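Local coordinates for transcription regulator PadR N-terminal domain-containing protein (Streptococcus mutans, PDB 3L7W), which probably binds DNA as a dimeric transcription regulator of the PadR family, through a winged helix-turn-helix domain, at residues A[13-18]-A[48-53]; A[56-61]-A[67-72]. One frame throughout, in Å; residues are numbered along the deposited sequence.

In the fold
From the N terminus the chain first runs through helix 7-20, then the short strand 23-24 and helix 25-32, before helix 40-52 returns to the first helix. Contact 1 closes this loop of 29 intervening residues inside the helical core. Helix 40-52 leads directly into strand 56-63, which turns back as strand 66-73; contact 2 zips up this hairpin, the wing. The two contacts neither nest nor cross but follow each other in series. They nevertheless touch, since Leu50 O is probably hydrogen-bonded to Leu56 N and Glu51 OE2 to Thr58 OG1, so the root of the wing is tied to the helices. Helix 75-100 follows the hairpin.

Contact 1: A[13-18]-A[48-53]; sequences LILAIV and KKLEKA
Leu50, on helix 40-52, reaches Ile14 and Leu15 of helix 7-20 and by itself carries the contact of 48-53 with 13-18, within the core of the winged helix-turn-helix domain. Taken along 48-53, the account begins with Lys49, whose side chain is turned to the exposed surface and whose NZ forms a salt bridge with Glu11, one turn before Leu15 on the first helix. Next comes Leu50 itself. Its CG stands anti to the carbonyl carbon (chi1 -73°), which sends the branch across to the other helix, and the CD1 methyl does all the touching. That methyl nestles into the notch formed by CG2 of Ile14 at 3.7 Å and CD1 of Leu15 at 3.6 Å. Ile14 also offers its other branch, with its CD1 4.0 Å from the same Leu50 CD1. The backbones themselves stay well apart, the CA atoms of Leu15 and Leu50 being 8.4 Å from each other. One residue further, Glu51 points elsewhere, and its OE2 is hydrogen-bonded to Thr58 OG1 of strand 56-63. Leu56 from that strand packs on Ile14, Leu15 and Leu50 alike, while Leu81 and Leu84 of helix 75-100 lie against Leu15, and Ile28 and Ile32 of helix 25-32 against Ile14. Everything that touches between the two segments is aliphatic and buried; the polar bonds of Lys49 and Glu51 lie outside the contact. The chemistry therefore implies a small, purely aliphatic joint, consistent with dispersion and the exclusion of water, and completed by Leu56 and the surrounding helices.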
loop_
_atom_site.group_PDB
_atom_site.type_symbol
_atom_site.label_atom_id
_atom_site.label_comp_id
_atom_site.label_asym_id
_atom_site.label_seq_id
_atom_site.Cartn_x
_atom_site.Cartn_y
_atom_site.Cartn_z
ATOM N N LEU A 13 -8.042 -7.650 -0.133
ATOM C CA LEU A 13 -7.766 -8.784 0.748
ATOM C C LEU A 13 -9.028 -9.590 1.027
ATOM O O LEU A 13 -9.016 -10.807 0.975
ATOM C CB LEU A 13 -7.133 -8.311 2.061
ATOM C CG LEU A 13 -5.703 -7.764 1.860
ATOM C CD1 LEU A 13 -5.229 -7.076 3.112
ATOM C CD2 LEU A 13 -4.748 -8.876 1.486
ATOM N N ILE A 14 -10.116 -8.904 1.348
ATOM C CA ILE A 14 -11.352 -9.597 1.662
ATOM C C ILE A 14 -11.777 -10.458 0.486
ATOM O O ILE A 14 -11.992 -11.656 0.629
ATOM C CB ILE A 14 -12.484 -8.618 1.965
ATOM C CG1 ILE A 14 -12.246 -7.945 3.321
ATOM C CG2 ILE A 14 -13.805 -9.352 1.957
ATOM C CD1 ILE A 14 -13.107 -6.741 3.556
ATOM N N LEU A 15 -11.896 -9.842 -0.682
ATOM C CA LEU A 15 -12.297 -10.591 -1.863
ATOM C C LEU A 15 -11.334 -11.735 -2.121
ATOM O O LEU A 15 -11.750 -12.838 -2.463
ATOM C CB LEU A 15 -12.364 -9.671 -3.072
ATOM C CG LEU A 15 -13.749 -9.159 -3.465
ATOM C CD1 LEU A 15 -14.690 -9.084 -2.280
ATOM C CD2 LEU A 15 -13.656 -7.833 -4.199
ATOM N N ALA A 16 -10.039 -11.484 -1.938
ATOM C CA ALA A 16 -9.052 -12.512 -2.217
ATOM C C ALA A 16 -9.257 -13.662 -1.258
ATOM O O ALA A 16 -9.216 -14.826 -1.661
ATOM C CB ALA A 16 -7.627 -11.972 -2.115
ATOM N N ILE A 17 -9.484 -13.327 0.009
ATOM C CA ILE A 17 -9.644 -14.341 1.046
ATOM C C ILE A 17 -10.904 -15.149 0.771
ATOM O O ILE A 17 -10.896 -16.377 0.800
ATOM C CB ILE A 17 -9.751 -13.701 2.427
ATOM C CG1 ILE A 17 -8.402 -13.085 2.828
ATOM C CG2 ILE A 17 -10.164 -14.723 3.454
ATOM C CD1 ILE A 17 -8.477 -12.246 4.063
ATOM N N VAL A 18 -11.984 -14.439 0.478
ATOM C CA VAL A 18 -13.256 -15.074 0.249
ATOM C C VAL A 18 -13.193 -15.919 -1.009
ATOM O O VAL A 18 -13.929 -16.888 -1.133
ATOM C CB VAL A 18 -14.376 -14.040 0.177
ATOM C CG1 VAL A 18 -15.720 -14.720 -0.142
ATOM C CG2 VAL A 18 -14.451 -13.302 1.510
ATOM N N LYS A 48 -19.774 -5.093 4.263
ATOM C CA LYS A 48 -21.135 -4.718 3.870
ATOM C C LYS A 48 -21.112 -4.010 2.521
ATOM O O LYS A 48 -21.878 -4.337 1.612
ATOM C CB LYS A 48 -21.794 -3.838 4.941
ATOM C CG LYS A 48 -23.251 -3.479 4.661
ATOM C CD LYS A 48 -23.968 -3.076 5.952
ATOM C CE LYS A 48 -25.266 -2.313 5.690
ATOM N NZ LYS A 48 -25.017 -0.864 5.398
ATOM N N LYS A 49 -20.209 -3.049 2.391
ATOM C CA LYS A 49 -20.019 -2.330 1.142
ATOM C C LYS A 49 -19.837 -3.306 -0.025
ATOM O O LYS A 49 -20.455 -3.152 -1.080
ATOM C CB LYS A 49 -18.795 -1.429 1.288
ATOM C CG LYS A 49 -18.329 -0.716 0.040
ATOM C CD LYS A 49 -17.121 0.142 0.397
ATOM C CE LYS A 49 -16.703 1.027 -0.756
ATOM N NZ LYS A 49 -16.166 0.220 -1.880
ATOM N N LEU A 50 -18.993 -4.315 0.175
ATOM C CA LEU A 50 -18.652 -5.251 -0.897
ATOM C C LEU A 50 -19.864 -6.073 -1.218
ATOM O O LEU A 50 -20.074 -6.475 -2.356
ATOM C CB LEU A 50 -17.507 -6.180 -0.482
ATOM C CG LEU A 50 -16.144 -5.469 -0.435
ATOM C CD1 LEU A 50 -15.061 -6.401 0.047
ATOM C CD2 LEU A 50 -15.799 -4.916 -1.818
ATOM N N GLU A 51 -20.654 -6.355 -0.197
ATOM C CA GLU A 51 -21.868 -7.097 -0.438
ATOM C C GLU A 51 -22.815 -6.221 -1.249
ATOM O O GLU A 51 -23.305 -6.632 -2.293
ATOM C CB GLU A 51 -22.519 -7.538 0.862
ATOM C CG GLU A 51 -23.868 -8.185 0.618
ATOM C CD GLU A 51 -24.554 -8.617 1.890
ATOM O OE1 GLU A 51 -24.057 -8.263 2.993
ATOM O OE2 GLU A 51 -25.592 -9.311 1.773
ATOM N N LYS A 52 -23.048 -5.003 -0.777
ATOM C CA LYS A 52 -23.980 -4.105 -1.442
ATOM C C LYS A 52 -23.611 -3.956 -2.906
ATOM O O LYS A 52 -24.479 -3.938 -3.787
ATOM C CB LYS A 52 -23.979 -2.728 -0.772
ATOM C CG LYS A 52 -25.022 -1.777 -1.349
ATOM C CD LYS A 52 -24.630 -0.328 -1.154
ATOM C CE LYS A 52 -25.850 0.579 -1.093
ATOM N NZ LYS A 52 -26.533 0.505 0.235
ATOM N N ALA A 53 -22.309 -3.857 -3.153
ATOM C CA ALA A 53 -21.780 -3.631 -4.487
ATOM C C ALA A 53 -21.890 -4.891 -5.312
ATOM O O ALA A 53 -21.612 -4.882 -6.509
ATOM C CB ALA A 53 -20.315 -3.169 -4.409
#

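Contact 2: A[56-61]-A[67-72]; sequences LSTYTQ and RRKYYH
Tyr59 and Tyr70 pair across an antiparallel beta hairpin, the wing of the winged helix-turn-helix fold, which in such regulators often contacts DNA and may do so here. Backbone hydrogen bonds form the frame. Ser57 with His72, Tyr59 with Tyr70 and Gln61 with Arg68 are hydrogen-bonded pairs, each joined by two N-H to O bonds, and Thr58 with Tyr71 and Thr60 with Lys69 are the non-hydrogen-bonded pairs between them.

Aromatic packing fills the face that bears Tyr59, Gln61, Tyr70 and His72. The two tyrosine planes are nearly parallel, 8° apart, but offset so that little of one ring lies above the other. What lies over the Tyr59 ring is instead CB of Tyr70, a CH-pi contact 3.6 Å from the centroid. Chi1 of Tyr59 (57°) brings the ring back across the strand pair so that its face meets Tyr70 CB. Gln61 CB approaches the rim of the Tyr70 ring, 3.6 Å from CE1, while the extended chain carries the amide over one face near the rim, with NE2 3.8 Å from Tyr70 CZ and the planes 34° apart. Asp22 receives both Tyr59 OH and His72 ND1, one oxygen each.

On the opposite face Thr58 CG2 lies beside the Tyr71 ring, 3.4 Å from CD2. Leu56 CD1 meets that ring obliquely, and both Leu56 and Tyr71 pack on Leu47 of helix 40-52, fastening the wing to the helical core.

Near the far end of the hairpin the Arg67 chain bends at chi2 and chi3, and NH2 donates to Thr60 OG1; the 2.5 Å is unexpectedly short and doubtful.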
loop_
_atom_site.group_PDB
_atom_site.type_symbol
_atom_site.label_atom_id
_atom_site.label_comp_id
_atom_site.label_asym_id
_atom_site.label_seq_id
_atom_site.Cartn_x
_atom_site.Cartn_y
_atom_site.Cartn_z
ATOM N N LEU A 56 -19.783 -9.630 -2.972
ATOM C CA LEU A 56 -19.980 -10.714 -2.025
ATOM C C LEU A 56 -21.479 -10.990 -1.837
ATOM O O LEU A 56 -22.288 -10.075 -1.723
ATOM C CB LEU A 56 -19.356 -10.362 -0.676
ATOM C CG LEU A 56 -17.832 -10.208 -0.645
ATOM C CD1 LEU A 56 -17.402 -9.636 0.694
ATOM C CD2 LEU A 56 -17.151 -11.540 -0.899
ATOM N N SER A 57 -21.852 -12.258 -1.808
ATOM C CA SER A 57 -23.189 -12.597 -1.385
ATOM C C SER A 57 -22.959 -13.240 -0.043
ATOM O O SER A 57 -21.838 -13.653 0.257
ATOM C CB SER A 57 -23.864 -13.564 -2.360
ATOM O OG SER A 57 -23.185 -14.798 -2.370
ATOM N N THR A 58 -24.006 -13.315 0.767
ATOM C CA THR A 58 -23.889 -13.874 2.101
ATOM C C THR A 58 -24.987 -14.888 2.380
ATOM O O THR A 58 -26.084 -14.821 1.826
ATOM C CB THR A 58 -24.070 -12.787 3.150
ATOM O OG1 THR A 58 -25.349 -12.180 2.941
ATOM C CG2 THR A 58 -22.959 -11.728 3.057
ATOM N N TYR A 59 -24.689 -15.809 3.278
ATOM C CA TYR A 59 -25.673 -16.755 3.732
ATOM C C TYR A 59 -25.277 -17.102 5.133
ATOM O O TYR A 59 -24.150 -16.818 5.556
ATOM C CB TYR A 59 -25.686 -18.001 2.852
ATOM C CG TYR A 59 -24.356 -18.700 2.750
ATOM C CD1 TYR A 59 -23.428 -18.329 1.781
ATOM C CD2 TYR A 59 -24.027 -19.739 3.611
ATOM C CE1 TYR A 59 -22.210 -18.988 1.662
ATOM C CE2 TYR A 59 -22.796 -20.388 3.515
ATOM C CZ TYR A 59 -21.897 -20.007 2.531
ATOM O OH TYR A 59 -20.683 -20.642 2.419
ATOM N N THR A 60 -26.198 -17.698 5.873
ATOM C CA THR A 60 -25.844 -18.155 7.203
ATOM C C THR A 60 -25.589 -19.642 7.166
ATOM O O THR A 60 -26.039 -20.337 6.264
ATOM C CB THR A 60 -26.922 -17.802 8.217
ATOM O OG1 THR A 60 -28.178 -18.365 7.808
ATOM C CG2 THR A 60 -27.054 -16.311 8.284
ATOM N N GLN A 61 -24.837 -20.130 8.134
ATOM C CA GLN A 61 -24.509 -21.539 8.187
ATOM C C GLN A 61 -24.003 -21.813 9.588
ATOM O O GLN A 61 -23.273 -21.006 10.167
ATOM C CB GLN A 61 -23.439 -21.855 7.154
ATOM C CG GLN A 61 -23.072 -23.315 7.024
ATOM C CD GLN A 61 -22.042 -23.528 5.934
ATOM O OE1 GLN A 61 -22.352 -23.431 4.745
ATOM N NE2 GLN A 61 -20.803 -23.792 6.333
ATOM N N ARG A 67 -24.778 -20.095 14.295
ATOM C CA ARG A 67 -24.990 -19.669 12.916
ATOM C C ARG A 67 -24.033 -18.527 12.637
ATOM O O ARG A 67 -24.048 -17.527 13.342
ATOM C CB ARG A 67 -26.415 -19.159 12.674
ATOM C CG ARG A 67 -27.545 -19.964 13.285
ATOM C CD ARG A 67 -28.205 -20.915 12.301
ATOM N NE ARG A 67 -28.401 -20.367 10.958
ATOM C CZ ARG A 67 -28.530 -21.144 9.886
ATOM N NH1 ARG A 67 -28.481 -22.452 10.038
ATOM N NH2 ARG A 67 -28.693 -20.640 8.672
ATOM N N ARG A 68 -23.224 -18.669 11.596
ATOM C CA ARG A 68 -22.310 -17.613 11.176
ATOM C C ARG A 68 -22.799 -17.012 9.875
ATOM O O ARG A 68 -23.420 -17.694 9.063
ATOM C CB ARG A 68 -20.929 -18.197 10.896
ATOM C CG ARG A 68 -20.284 -18.857 12.072
ATOM C CD ARG A 68 -19.931 -17.824 13.083
ATOM N NE ARG A 68 -18.750 -18.208 13.833
ATOM C CZ ARG A 68 -17.846 -17.337 14.248
ATOM N NH1 ARG A 68 -18.000 -16.050 13.961
ATOM N NH2 ARG A 68 -16.795 -17.752 14.934
ATOM N N LYS A 69 -22.483 -15.744 9.660
ATOM C CA LYS A 69 -22.717 -15.126 8.370
ATOM C C LYS A 69 -21.511 -15.395 7.484
ATOM O O LYS A 69 -20.395 -14.928 7.757
ATOM C CB LYS A 69 -22.949 -13.633 8.539
ATOM C CG LYS A 69 -23.181 -12.849 7.262
ATOM C CD LYS A 69 -23.259 -11.372 7.640
ATOM C CE LYS A 69 -23.754 -10.501 6.521
ATOM N NZ LYS A 69 -24.217 -9.186 7.052
ATOM N N TYR A 70 -21.730 -16.181 6.438
ATOM C CA TYR A 70 -20.674 -16.461 5.477
ATOM C C TYR A 70 -20.742 -15.508 4.315
ATOM O O TYR A 70 -21.829 -15.090 3.881
ATOM C CB TYR A 70 -20.760 -17.895 4.960
ATOM C CG TYR A 70 -20.178 -18.883 5.923
ATOM C CD1 TYR A 70 -20.894 -19.277 7.034
ATOM C CD2 TYR A 70 -18.902 -19.403 5.736
ATOM C CE1 TYR A 70 -20.377 -20.176 7.933
ATOM C CE2 TYR A 70 -18.368 -20.315 6.638
ATOM C CZ TYR A 70 -19.114 -20.691 7.735
ATOM O OH TYR A 70 -18.623 -21.584 8.659
ATOM N N TYR A 71 -19.562 -15.161 3.823
ATOM C CA TYR A 71 -19.439 -14.356 2.628
ATOM C C TYR A 71 -18.969 -15.253 1.515
ATOM O O TYR A 71 -18.195 -16.185 1.727
ATOM C CB TYR A 71 -18.427 -13.232 2.849
ATOM C CG TYR A 71 -18.880 -12.256 3.886
ATOM C CD1 TYR A 71 -18.533 -12.424 5.228
ATOM C CD2 TYR A 71 -19.652 -11.162 3.539
ATOM C CE1 TYR A 71 -18.942 -11.529 6.188
ATOM C CE2 TYR A 71 -20.079 -10.259 4.500
ATOM C CZ TYR A 71 -19.728 -10.450 5.823
ATOM O OH TYR A 71 -20.155 -9.544 6.779
ATOM N N HIS A 72 -19.444 -14.959 0.319
ATOM C CA HIS A 72 -19.158 -15.764 -0.830
ATOM C C HIS A 72 -18.859 -14.814 -1.968
ATOM O O HIS A 72 -19.592 -13.850 -2.189
ATOM C CB HIS A 72 -20.380 -16.606 -1.182
ATOM C CG HIS A 72 -20.264 -17.273 -2.507
ATOM N ND1 HIS A 72 -19.494 -18.401 -2.702
ATOM C CD2 HIS A 72 -20.780 -16.952 -3.718
ATOM C CE1 HIS A 72 -19.562 -18.761 -3.970
ATOM N NE2 HIS A 72 -20.337 -17.900 -4.609
#